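Local coordinates for probable chitinase A (PDB 4TX8), which probably hydrolyses chitin as an endo-acting family 18 chitinase built on a TIM barrel, with a separate module likely to bind carbohydrate, at residues V110-N115 with V135-F140; H114-P119 with M395-N400. One frame throughout, in Å; residues are numbered along the deposited sequence.

How the contacts relate
Contact 1 pairs the first two strands of the barrel, 108-114 and 135-143. Contact 2 lies where the first strand leaves the barrel beside the last one, 393-397, and the start of helix 399-404. The contact centres are about 7 Å apart, and H114 and N115 belong to both. Probable backbone hydrogen bonds join them, V110 O to T396 N at 2.8 Å and Y112 O to I399 N, also at 2.8 Å, while A139 O packs on F116. Both border what is probably the active-site cleft: the side chains of F140 and W397 come within about 4 and 3 Å of a bound citrate, probably from the crystallisation liquor, and the side chain of Y112 lies about 7 Å from the calcium ion.

Contact 1. Residues V110-N115 with V135-F140; sequences VGYWHN and VIVVAF
Y112 lays its ring against V137 and A139 of the neighbouring parallel strand. Its CB passes V137 O. With chi1 at -72°, CG turns anti to the carbonyl carbon, and the ring comes to stand beside the V137 side chain, both pointing the same way into the barrel. CD2 and CE2 take most of the touch, CE2 lying 3.5 Å from V137 CG1, while V137 CB sits over the face, offset toward the rim, as a CH-pi donor 4.1 Å from the ring centroid. At the ring edge A139 CB meets CD2 at 4.0 Å. Beyond CZ, the buried OH is taken up by D216 OD2 of strand 214-218. V110 continues the same layer: its CG2 lies alongside V135 CB and its CG1 packs on V137 CG2 at 3.7 Å. On the outer face, W113 CB rests on I136 CG2, and V138 CG1 comes to the indole edge at CE3, 3.9 Å away; NE1 is satisfied by F124 O. Five backbone bonds hold the register, G111 N to V135 O, V137 N to G111 O, W113 N to V137 O, A139 N to W113 O and N115 N to A139 O; the last is short, 2.7 Å. At the C-terminal end of the pairing a water carries it on, donating to N115 O at 3.0 Å and accepting from F140 N, the nitrogen of the cis peptide between A139 and F140. Adjacent parallel strands with one face turned to the barrel interior are the build of a TIM barrel; here Y112 reaches D216, which lies within a sequence that fits the DxxDxDxE signature of family 18 glycoside hydrolases, on and around strand 214-218.

Contact 2. Residues H114-P119 with M395-N400; sequences HNFANP and MTWSIN
H114 (chi1 -61°) and N400 (chi1 -70°) both turn CG anti to their carbonyl carbons, and from opposing directions this slides imidazole and carboxamide over one another with planes only 3° apart. N400 CB sits almost on the ring normal, 3.4 Å from the H114 ring centroid, as a CH-pi contact. The same amide reaches back to the main chain: H114 N donates a hydrogen bond to N400 OD1, 2.8 Å away, from well above the carbonyl plane, and a water bridges N400 ND2 to H114 O. F116 CZ comes over the opposite ring face, near the rim, so the imidazole is sandwiched. Its rotation is set by a hydrogen bond between NE2 and S398 OG, 2.8 Å long, in which either may donate. S398 is the N-cap of helix 399-404, its OG also accepting from W401 N. W397 lies slid aside from H114, with F116 CZ at its edge, 4.0 Å from CH2. The cis peptide joining W397 to S398 at the end of the last barrel strand is a feature of family 18 chitinases, whose tryptophan here typically floors the -1 sugar subsite.

Contact 1. Residues V110-N115 with V135-F140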
loop_
_atom_site.group_PDB
_atom_site.type_symbol
_atom_site.label_atom_id
_atom_site.label_comp_id
_atom_site.label_asym_id
_atom_site.label_seq_id
_atom_site.Cartn_x
_atom_site.Cartn_y
_atom_site.Cartn_z
ATOM N N VAL A 110 -2.650 5.483 3.003
ATOM C CA VAL A 110 -1.357 5.012 2.526
ATOM C C VAL A 110 -1.472 4.609 1.062
ATOM O O VAL A 110 -2.403 3.898 0.689
ATOM C CB VAL A 110 -0.853 3.808 3.354
ATOM C CG1 VAL A 110 0.476 3.298 2.813
ATOM C CG2 VAL A 110 -0.737 4.182 4.828
ATOM N N GLY A 111 -0.536 5.065 0.234
ATOM C CA GLY A 111 -0.559 4.725 -1.178
ATOM C C GLY A 111 0.817 4.506 -1.773
ATOM O O GLY A 111 1.810 5.059 -1.291
ATOM N N TYR A 112 0.874 3.696 -2.827
ATOM C CA TYR A 112 2.129 3.413 -3.511
ATOM C C TYR A 112 2.336 4.339 -4.704
ATOM O O TYR A 112 1.440 4.526 -5.526
ATOM C CB TYR A 112 2.180 1.955 -3.972
ATOM C CG TYR A 112 2.353 0.961 -2.848
ATOM C CD1 TYR A 112 1.271 0.571 -2.065
ATOM C CD2 TYR A 112 3.603 0.424 -2.560
ATOM C CE1 TYR A 112 1.429 -0.333 -1.028
ATOM C CE2 TYR A 112 3.771 -0.485 -1.529
ATOM C CZ TYR A 112 2.682 -0.856 -0.765
ATOM O OH TYR A 112 2.849 -1.756 0.259
ATOM N N TRP A 113 3.534 4.907 -4.781
ATOM C CA TRP A 113 3.935 5.796 -5.862
ATOM C C TRP A 113 4.829 5.024 -6.839
ATOM O O TRP A 113 5.871 4.498 -6.444
ATOM C CB TRP A 113 4.653 7.019 -5.274
ATOM C CG TRP A 113 5.242 7.997 -6.252
ATOM C CD1 TRP A 113 4.612 9.059 -6.834
ATOM C CD2 TRP A 113 6.598 8.031 -6.717
ATOM N NE1 TRP A 113 5.488 9.742 -7.647
ATOM C CE2 TRP A 113 6.713 9.130 -7.593
ATOM C CE3 TRP A 113 7.723 7.234 -6.484
ATOM C CZ2 TRP A 113 7.907 9.451 -8.238
ATOM C CZ3 TRP A 113 8.912 7.554 -7.127
ATOM C CH2 TRP A 113 8.993 8.654 -7.994
ATOM N N HIS A 114 4.411 4.933 -8.101
ATOM C CA HIS A 114 5.153 4.163 -9.106
ATOM C C HIS A 114 6.502 4.790 -9.442
ATOM O O HIS A 114 6.554 5.867 -10.036
ATOM C CB HIS A 114 4.358 4.027 -10.412
ATOM C CG HIS A 114 3.046 3.319 -10.273
ATOM N ND1 HIS A 114 2.245 3.034 -11.359
ATOM C CD2 HIS A 114 2.389 2.846 -9.187
ATOM C CE1 HIS A 114 1.153 2.414 -10.948
ATOM N NE2 HIS A 114 1.216 2.287 -9.635
ATOM N N ASN A 115 7.588 4.108 -9.093
ATOM C CA ASN A 115 8.912 4.514 -9.552
ATOM C C ASN A 115 9.199 3.854 -10.901
ATOM O O ASN A 115 10.278 3.307 -11.131
ATOM C CB ASN A 115 9.984 4.144 -8.522
ATOM C CG ASN A 115 11.365 4.647 -8.904
ATOM O OD1 ASN A 115 11.524 5.776 -9.365
ATOM N ND2 ASN A 115 12.369 3.794 -8.738
ATOM N N VAL A 135 0.833 8.728 3.778
ATOM C CA VAL A 135 2.074 7.979 3.641
ATOM C C VAL A 135 2.290 7.650 2.173
ATOM O O VAL A 135 1.451 7.014 1.535
ATOM C CB VAL A 135 2.076 6.680 4.474
ATOM C CG1 VAL A 135 3.411 5.967 4.330
ATOM C CG2 VAL A 135 1.793 6.984 5.944
ATOM N N ILE A 136 3.412 8.114 1.639
ATOM C CA ILE A 136 3.759 7.882 0.245
ATOM C C ILE A 136 4.805 6.778 0.157
ATOM O O ILE A 136 5.944 6.958 0.585
ATOM C CB ILE A 136 4.291 9.163 -0.419
ATOM C CG1 ILE A 136 3.281 10.302 -0.254
ATOM C CG2 ILE A 136 4.593 8.915 -1.884
ATOM C CD1 ILE A 136 3.843 11.672 -0.567
ATOM N N VAL A 137 4.412 5.632 -0.387
ATOM C CA VAL A 137 5.304 4.481 -0.444
ATOM C C VAL A 137 5.929 4.325 -1.822
ATOM O O VAL A 137 5.247 3.976 -2.785
ATOM C CB VAL A 137 4.576 3.179 -0.082
ATOM C CG1 VAL A 137 5.573 2.042 0.031
ATOM C CG2 VAL A 137 3.804 3.344 1.218
ATOM N N VAL A 138 7.231 4.574 -1.904
ATOM C CA VAL A 138 7.952 4.518 -3.168
ATOM C C VAL A 138 8.175 3.076 -3.620
ATOM O O VAL A 138 8.799 2.278 -2.920
ATOM C CB VAL A 138 9.304 5.248 -3.064
ATOM C CG1 VAL A 138 10.115 5.049 -4.333
ATOM C CG2 VAL A 138 9.077 6.733 -2.793
ATOM N N ALA A 139 7.651 2.755 -4.799
ATOM C CA ALA A 139 7.683 1.400 -5.337
ATOM C C ALA A 139 8.452 1.343 -6.660
ATOM O O ALA A 139 7.991 1.902 -7.653
ATOM C CB ALA A 139 6.265 0.898 -5.534
ATOM N N PHE A 140 9.596 0.661 -6.706
ATOM C CA PHE A 140 10.149 -0.118 -5.601
ATOM C C PHE A 140 11.663 0.029 -5.537
ATOM O O PHE A 140 12.276 0.623 -6.422
ATOM C CB PHE A 140 9.829 -1.606 -5.758
ATOM C CG PHE A 140 8.367 -1.934 -5.742
ATOM C CD1 PHE A 140 7.724 -2.229 -4.549
ATOM C CD2 PHE A 140 7.642 -1.981 -6.922
ATOM C CE1 PHE A 140 6.373 -2.548 -4.531
ATOM C CE2 PHE A 140 6.290 -2.300 -6.912
ATOM C CZ PHE A 140 5.658 -2.583 -5.715
HETATM O O HOH W 1 11.106 1.101 -9.210
#

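Contact 2. Residues H114-P119 with M395-N400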
loop_
_atom_site.group_PDB
_atom_site.type_symbol
_atom_site.label_atom_id
_atom_site.label_comp_id
_atom_site.label_asym_id
_atom_site.label_seq_id
_atom_site.Cartn_x
_atom_site.Cartn_y
_atom_site.Cartn_z
ATOM N N HIS A 114 4.411 4.933 -8.101
ATOM C CA HIS A 114 5.153 4.163 -9.106
ATOM C C HIS A 114 6.502 4.790 -9.442
ATOM O O HIS A 114 6.554 5.867 -10.036
ATOM C CB HIS A 114 4.358 4.027 -10.412
ATOM C CG HIS A 114 3.046 3.319 -10.273
ATOM N ND1 HIS A 114 2.245 3.034 -11.359
ATOM C CD2 HIS A 114 2.389 2.846 -9.187
ATOM C CE1 HIS A 114 1.153 2.414 -10.948
ATOM N NE2 HIS A 114 1.216 2.287 -9.635
ATOM N N ASN A 115 7.588 4.108 -9.093
ATOM C CA ASN A 115 8.912 4.514 -9.552
ATOM C C ASN A 115 9.199 3.854 -10.901
ATOM O O ASN A 115 10.278 3.307 -11.131
ATOM C CB ASN A 115 9.984 4.144 -8.522
ATOM C CG ASN A 115 11.365 4.647 -8.904
ATOM O OD1 ASN A 115 11.524 5.776 -9.365
ATOM N ND2 ASN A 115 12.369 3.794 -8.738
ATOM N N PHE A 116 8.206 3.904 -11.786
ATOM C CA PHE A 116 8.278 3.232 -13.078
ATOM C C PHE A 116 7.099 3.635 -13.957
ATOM O O PHE A 116 6.170 4.299 -13.495
ATOM C CB PHE A 116 8.304 1.707 -12.900
ATOM C CG PHE A 116 7.144 1.159 -12.104
ATOM C CD1 PHE A 116 7.217 1.058 -10.720
ATOM C CD2 PHE A 116 5.987 0.732 -12.741
ATOM C CE1 PHE A 116 6.155 0.547 -9.984
ATOM C CE2 PHE A 116 4.921 0.223 -12.010
ATOM C CZ PHE A 116 5.005 0.129 -10.631
ATOM N N ALA A 117 7.149 3.232 -15.224
ATOM C CA ALA A 117 6.030 3.428 -16.139
ATOM C C ALA A 117 5.261 2.125 -16.302
ATOM O O ALA A 117 5.851 1.046 -16.301
ATOM C CB ALA A 117 6.522 3.936 -17.499
ATOM N N ASN A 118 3.942 2.225 -16.439
ATOM C CA ASN A 118 3.102 1.047 -16.625
ATOM C C ASN A 118 1.791 1.504 -17.294
ATOM O O ASN A 118 1.705 2.666 -17.693
ATOM C CB ASN A 118 2.922 0.312 -15.282
ATOM C CG ASN A 118 1.770 0.838 -14.449
ATOM O OD1 ASN A 118 1.347 1.986 -14.578
ATOM N ND2 ASN A 118 1.272 -0.010 -13.558
ATOM N N PRO A 119 0.782 0.618 -17.459
ATOM C CA PRO A 119 -0.390 1.145 -18.177
ATOM C C PRO A 119 -1.108 2.337 -17.516
ATOM O O PRO A 119 -1.974 2.927 -18.148
ATOM C CB PRO A 119 -1.318 -0.073 -18.236
ATOM C CG PRO A 119 -0.403 -1.222 -18.252
ATOM C CD PRO A 119 0.650 -0.838 -17.257
ATOM N N MET A 395 -4.821 1.425 3.116
ATOM C CA MET A 395 -3.758 1.403 2.113
ATOM C C MET A 395 -4.345 1.074 0.749
ATOM O O MET A 395 -5.303 0.305 0.654
ATOM C CB MET A 395 -2.671 0.386 2.484
ATOM C CG MET A 395 -1.578 0.184 1.429
ATOM S SD MET A 395 -2.011 -0.990 0.113
ATOM C CE MET A 395 -1.344 -2.525 0.770
ATOM N N THR A 396 -3.761 1.647 -0.306
ATOM C CA THR A 396 -4.173 1.341 -1.674
ATOM C C THR A 396 -3.035 1.219 -2.666
ATOM O O THR A 396 -2.081 1.993 -2.632
ATOM C CB THR A 396 -5.103 2.416 -2.264
ATOM O OG1 THR A 396 -5.375 3.420 -1.281
ATOM C CG2 THR A 396 -6.369 1.794 -2.741
ATOM N N TRP A 397 -3.170 0.254 -3.568
ATOM C CA TRP A 397 -2.466 0.280 -4.836
ATOM C C TRP A 397 -3.416 0.900 -5.852
ATOM O O TRP A 397 -4.407 0.271 -6.207
ATOM C CB TRP A 397 -2.061 -1.126 -5.272
ATOM C CG TRP A 397 -1.222 -1.161 -6.509
ATOM C CD1 TRP A 397 -1.657 -1.279 -7.797
ATOM C CD2 TRP A 397 0.206 -1.078 -6.572
ATOM N NE1 TRP A 397 -0.586 -1.275 -8.661
ATOM C CE2 TRP A 397 0.569 -1.150 -7.933
ATOM C CE3 TRP A 397 1.211 -0.950 -5.611
ATOM C CZ2 TRP A 397 1.895 -1.096 -8.355
ATOM C CZ3 TRP A 397 2.532 -0.896 -6.034
ATOM C CH2 TRP A 397 2.860 -0.970 -7.393
ATOM N N SER A 398 -3.146 2.117 -6.327
ATOM C CA SER A 398 -1.942 2.878 -6.020
ATOM C C SER A 398 -2.220 4.367 -6.171
ATOM O O SER A 398 -3.277 4.760 -6.665
ATOM C CB SER A 398 -0.801 2.482 -6.958
ATOM O OG SER A 398 -1.132 2.816 -8.300
ATOM N N ILE A 399 -1.258 5.189 -5.767
ATOM C CA ILE A 399 -1.334 6.629 -5.980
ATOM C C ILE A 399 -1.454 6.955 -7.473
ATOM O O ILE A 399 -2.273 7.785 -7.876
ATOM C CB ILE A 399 -0.102 7.341 -5.378
ATOM C CG1 ILE A 399 -0.088 7.161 -3.855
ATOM C CG2 ILE A 399 -0.084 8.816 -5.759
ATOM C CD1 ILE A 399 1.007 7.933 -3.149
ATOM N N ASN A 400 -0.654 6.282 -8.295
ATOM C CA ASN A 400 -0.664 6.519 -9.737
ATOM C C ASN A 400 -1.970 6.114 -10.411
ATOM O O ASN A 400 -2.487 6.850 -11.251
ATOM C CB ASN A 400 0.500 5.789 -10.398
ATOM C CG ASN A 400 1.838 6.407 -10.055
ATOM O OD1 ASN A 400 2.206 6.497 -8.884
ATOM N ND2 ASN A 400 2.574 6.838 -11.074
HETATM O O HOH W 2 5.080 8.181 -10.056
#